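Local coordinates for protein putative polyketide synthase (Brevibacillus brevis, PDB 5HU7) that probably dehydrates beta-hydroxyacyl intermediates during polyketide assembly, as the dehydratase domain of a trans-AT polyketide synthase, at residues A[27-32]-A[96-101]. Numbering follows the deposited sequence.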
ATOM      1  N   ARG A  27       1.207   2.070   7.950  1.00 63.03           N
ATOM      2  CA  ARG A  27       0.610   0.785   8.311  1.00 61.03           C
ATOM      3  C   ARG A  27       0.137  -0.062   7.159  1.00 61.75           C
ATOM      4  O   ARG A  27      -0.022   0.393   6.046  1.00 61.11           O
ATOM      5  CB  ARG A  27      -0.548   0.967   9.304  1.00 64.74           C
ATOM      6  CG  ARG A  27      -1.791   1.572   8.703  1.00 74.25           C
ATOM      7  CD  ARG A  27      -2.969   1.521   9.652  1.00 81.26           C
ATOM      8  NE  ARG A  27      -4.196   2.015   9.026  1.00 95.85           N
ATOM      9  CZ  ARG A  27      -5.356   2.196   9.665  1.00111.79           C
ATOM     10  NH1 ARG A  27      -5.462   1.929  10.969  1.00 87.62           N
ATOM     11  NH2 ARG A  27      -6.418   2.648   9.003  1.00102.95           N
ATOM     12  N   TYR A  28      -0.085  -1.334   7.465  1.00 59.52           N
ATOM     13  CA  TYR A  28      -0.567  -2.323   6.519  1.00 59.69           C
ATOM     14  C   TYR A  28      -1.829  -2.952   7.102  1.00 61.12           C
ATOM     15  O   TYR A  28      -1.981  -3.004   8.321  1.00 57.61           O
ATOM     16  CB  TYR A  28       0.533  -3.356   6.234  1.00 59.17           C
ATOM     17  CG  TYR A  28       1.833  -2.718   5.799  1.00 59.60           C
ATOM     18  CD1 TYR A  28       2.740  -2.234   6.730  1.00 60.43           C
ATOM     19  CD2 TYR A  28       2.090  -2.467   4.452  1.00 61.18           C
ATOM     20  CE1 TYR A  28       3.881  -1.528   6.339  1.00 59.33           C
ATOM     21  CE2 TYR A  28       3.260  -1.823   4.048  1.00 61.17           C
ATOM     22  CZ  TYR A  28       4.167  -1.377   4.997  1.00 64.95           C
ATOM     23  OH  TYR A  28       5.300  -0.686   4.646  1.00 72.55           O
ATOM     24  N   SER A  29      -2.776  -3.316   6.247  1.00 59.96           N
ATOM     25  CA  SER A  29      -4.047  -3.909   6.696  1.00 59.64           C
ATOM     26  C   SER A  29      -4.354  -5.145   5.925  1.00 62.67           C
ATOM     27  O   SER A  29      -4.078  -5.218   4.725  1.00 61.13           O
ATOM     28  CB  SER A  29      -5.198  -2.912   6.560  1.00 65.85           C
ATOM     29  OG  SER A  29      -4.848  -1.671   7.164  1.00 73.17           O
ATOM     30  N   SER A  30      -4.908  -6.144   6.639  1.00 62.83           N
ATOM     31  CA  SER A  30      -5.325  -7.435   6.089  1.00 64.24           C
ATOM     32  C   SER A  30      -6.679  -7.790   6.658  1.00 71.99           C
ATOM     33  O   SER A  30      -6.972  -7.446   7.799  1.00 70.93           O
ATOM     34  CB  SER A  30      -4.320  -8.509   6.467  1.00 63.95           C
ATOM     35  OG  SER A  30      -3.040  -8.141   5.998  1.00 70.34           O
ATOM     36  N   SER A  31      -7.505  -8.480   5.877  1.00 73.99           N
ATOM     37  CA  SER A  31      -8.824  -8.952   6.318  1.00 74.67           C
ATOM     38  C   SER A  31      -8.796 -10.462   6.252  1.00 75.66           C
ATOM     39  O   SER A  31      -8.503 -11.003   5.196  1.00 75.50           O
ATOM     40  CB  SER A  31      -9.939  -8.353   5.462  1.00 81.76           C
ATOM     41  OG  SER A  31     -10.011  -6.948   5.629  1.00101.01           O
ATOM     42  N   PHE A  32      -9.022 -11.135   7.383  1.00 72.38           N
ATOM     43  CA  PHE A  32      -8.946 -12.598   7.477  1.00 73.22           C
ATOM     44  C   PHE A  32     -10.275 -13.222   7.805  1.00 80.69           C
ATOM     45  O   PHE A  32     -11.011 -12.707   8.647  1.00 80.87           O
ATOM     46  CB  PHE A  32      -7.934 -13.028   8.550  1.00 72.25           C
ATOM     47  CG  PHE A  32      -6.516 -12.569   8.307  1.00 73.06           C
ATOM     48  CD1 PHE A  32      -5.815 -12.983   7.183  1.00 78.17           C
ATOM     49  CD2 PHE A  32      -5.858 -11.782   9.234  1.00 73.19           C
ATOM     50  CE1 PHE A  32      -4.496 -12.581   6.978  1.00 77.54           C
ATOM     51  CE2 PHE A  32      -4.553 -11.364   9.013  1.00 74.91           C
ATOM     52  CZ  PHE A  32      -3.879 -11.768   7.888  1.00 73.82           C
ATOM     53  N   GLN A  96     -10.381  -7.421  10.523  1.00 70.02           N
ATOM     54  CA  GLN A  96      -9.478  -6.503   9.841  1.00 70.21           C
ATOM     55  C   GLN A  96      -8.303  -6.262  10.813  1.00 71.42           C
ATOM     56  O   GLN A  96      -8.495  -5.672  11.864  1.00 70.87           O
ATOM     57  CB  GLN A  96     -10.165  -5.191   9.456  1.00 72.24           C
ATOM     58  CG  GLN A  96      -9.383  -4.433   8.381  1.00 91.59           C
ATOM     59  CD  GLN A  96      -9.865  -3.024   8.136  1.00117.47           C
ATOM     60  OE1 GLN A  96     -10.525  -2.392   8.973  1.00110.15           O
ATOM     61  NE2 GLN A  96      -9.474  -2.467   6.998  1.00115.21           N
ATOM     62  N   VAL A  97      -7.118  -6.769  10.477  1.00 65.17           N
ATOM     63  CA  VAL A  97      -5.923  -6.668  11.310  1.00 62.55           C
ATOM     64  C   VAL A  97      -4.963  -5.693  10.688  1.00 63.78           C
ATOM     65  O   VAL A  97      -4.699  -5.777   9.494  1.00 63.05           O
ATOM     66  CB  VAL A  97      -5.238  -8.044  11.449  1.00 64.85           C
ATOM     67  CG1 VAL A  97      -4.113  -7.988  12.474  1.00 63.81           C
ATOM     68  CG2 VAL A  97      -6.233  -9.122  11.813  1.00 65.01           C
ATOM     69  N   HIS A  98      -4.389  -4.822  11.506  1.00 60.85           N
ATOM     70  CA  HIS A  98      -3.433  -3.816  11.062  1.00 60.48           C
ATOM     71  C   HIS A  98      -2.043  -4.069  11.643  1.00 57.89           C
ATOM     72  O   HIS A  98      -1.928  -4.617  12.721  1.00 53.44           O
ATOM     73  CB  HIS A  98      -3.898  -2.422  11.489  1.00 61.93           C
ATOM     74  CG  HIS A  98      -5.284  -2.096  11.080  1.00 66.64           C
ATOM     75  ND1 HIS A  98      -5.608  -1.896   9.753  1.00 69.77           N
ATOM     76  CD2 HIS A  98      -6.391  -1.921  11.831  1.00 69.34           C
ATOM     77  CE1 HIS A  98      -6.895  -1.635   9.736  1.00 70.84           C
ATOM     78  NE2 HIS A  98      -7.403  -1.617  10.969  1.00 70.99           N
ATOM     79  N   VAL A  99      -1.013  -3.645  10.929  1.00 56.73           N
ATOM     80  CA  VAL A  99       0.367  -3.683  11.406  1.00 58.06           C
ATOM     81  C   VAL A  99       0.902  -2.269  11.251  1.00 61.63           C
ATOM     82  O   VAL A  99       1.090  -1.804  10.128  1.00 62.11           O
ATOM     83  CB  VAL A  99       1.335  -4.638  10.696  1.00 63.58           C
ATOM     84  CG1 VAL A  99       2.607  -4.776  11.514  1.00 62.83           C
ATOM     85  CG2 VAL A  99       0.709  -5.970  10.433  1.00 65.04           C
ATOM     86  N   GLY A 100       1.133  -1.606  12.363  1.00 55.93           N
ATOM     87  CA  GLY A 100       1.695  -0.277  12.348  1.00 56.99           C
ATOM     88  C   GLY A 100       3.186  -0.370  12.588  1.00 61.80           C
ATOM     89  O   GLY A 100       3.640  -1.267  13.302  1.00 58.13           O
ATOM     90  N   ILE A 101       3.952   0.526  11.962  1.00 61.65           N
ATOM     91  CA  ILE A 101       5.397   0.615  12.130  1.00 60.96           C
ATOM     92  C   ILE A 101       5.661   2.040  12.659  1.00 66.91           C
ATOM     93  O   ILE A 101       5.161   2.990  12.077  1.00 67.47           O
ATOM     94  CB  ILE A 101       6.154   0.350  10.822  1.00 64.25           C
ATOM     95  CG1 ILE A 101       5.809  -1.022  10.201  1.00 63.30           C
ATOM     96  CG2 ILE A 101       7.673   0.503  11.052  1.00 64.97           C
ATOM     97  CD1 ILE A 101       6.205  -2.218  10.984  1.00 74.49           C
TER
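Ser29 OG and His98 ND1 are hydrogen-bonded at 2.7 Å across two antiparallel strands, 27-32 and 96-101, of the hotdog fold that characterises polyketide synthase dehydratase domains. The hydroxyl lies in the plane of the imidazole, at its edge, and makes a second hydrogen bond with Thr20 OG1, just past the neighbouring strand 18-19. With the edge of His98 held in this way, one face of its ring is covered by Arg27, whose guanidinium lies flat on it with planes 8° apart and NH1 of Arg27 4.0 Å from ND1 of His98. CG of Arg27 sits between its backbone N and carbonyl carbon (chi1 72°), and the extended chain beyond runs alongside His98 in the same direction. NH1 is hydrogen-bonded to Tyr114 OH, and the Tyr114 ring also meets His98. Were His98 replaced by an alanine, Ser29 OG would probably lose one of its partners and the Arg27 guanidinium the flat surface that helps fix its rotation.

The backbones are joined by two reciprocal pairs of hydrogen bonds, Tyr28 with Val99 and Ser30 with Val97; the Val97 N to Ser30 O bond is 2.8 Å long.

The other face of these strands carries Tyr28, Ser30, Val97 and Val99, and packs partly against helix 52-65, where Val99 touches Met58 and Ala62. Ser30 OG turns to Leu15 O and His17 N. Near the Gly100 end, Tyr28 CE1 comes within 4.3 Å of Ile101 CG1; at the other end Val97 CG2 meets the edge of the Phe32 ring, 3.7 Å from Phe32 CD2.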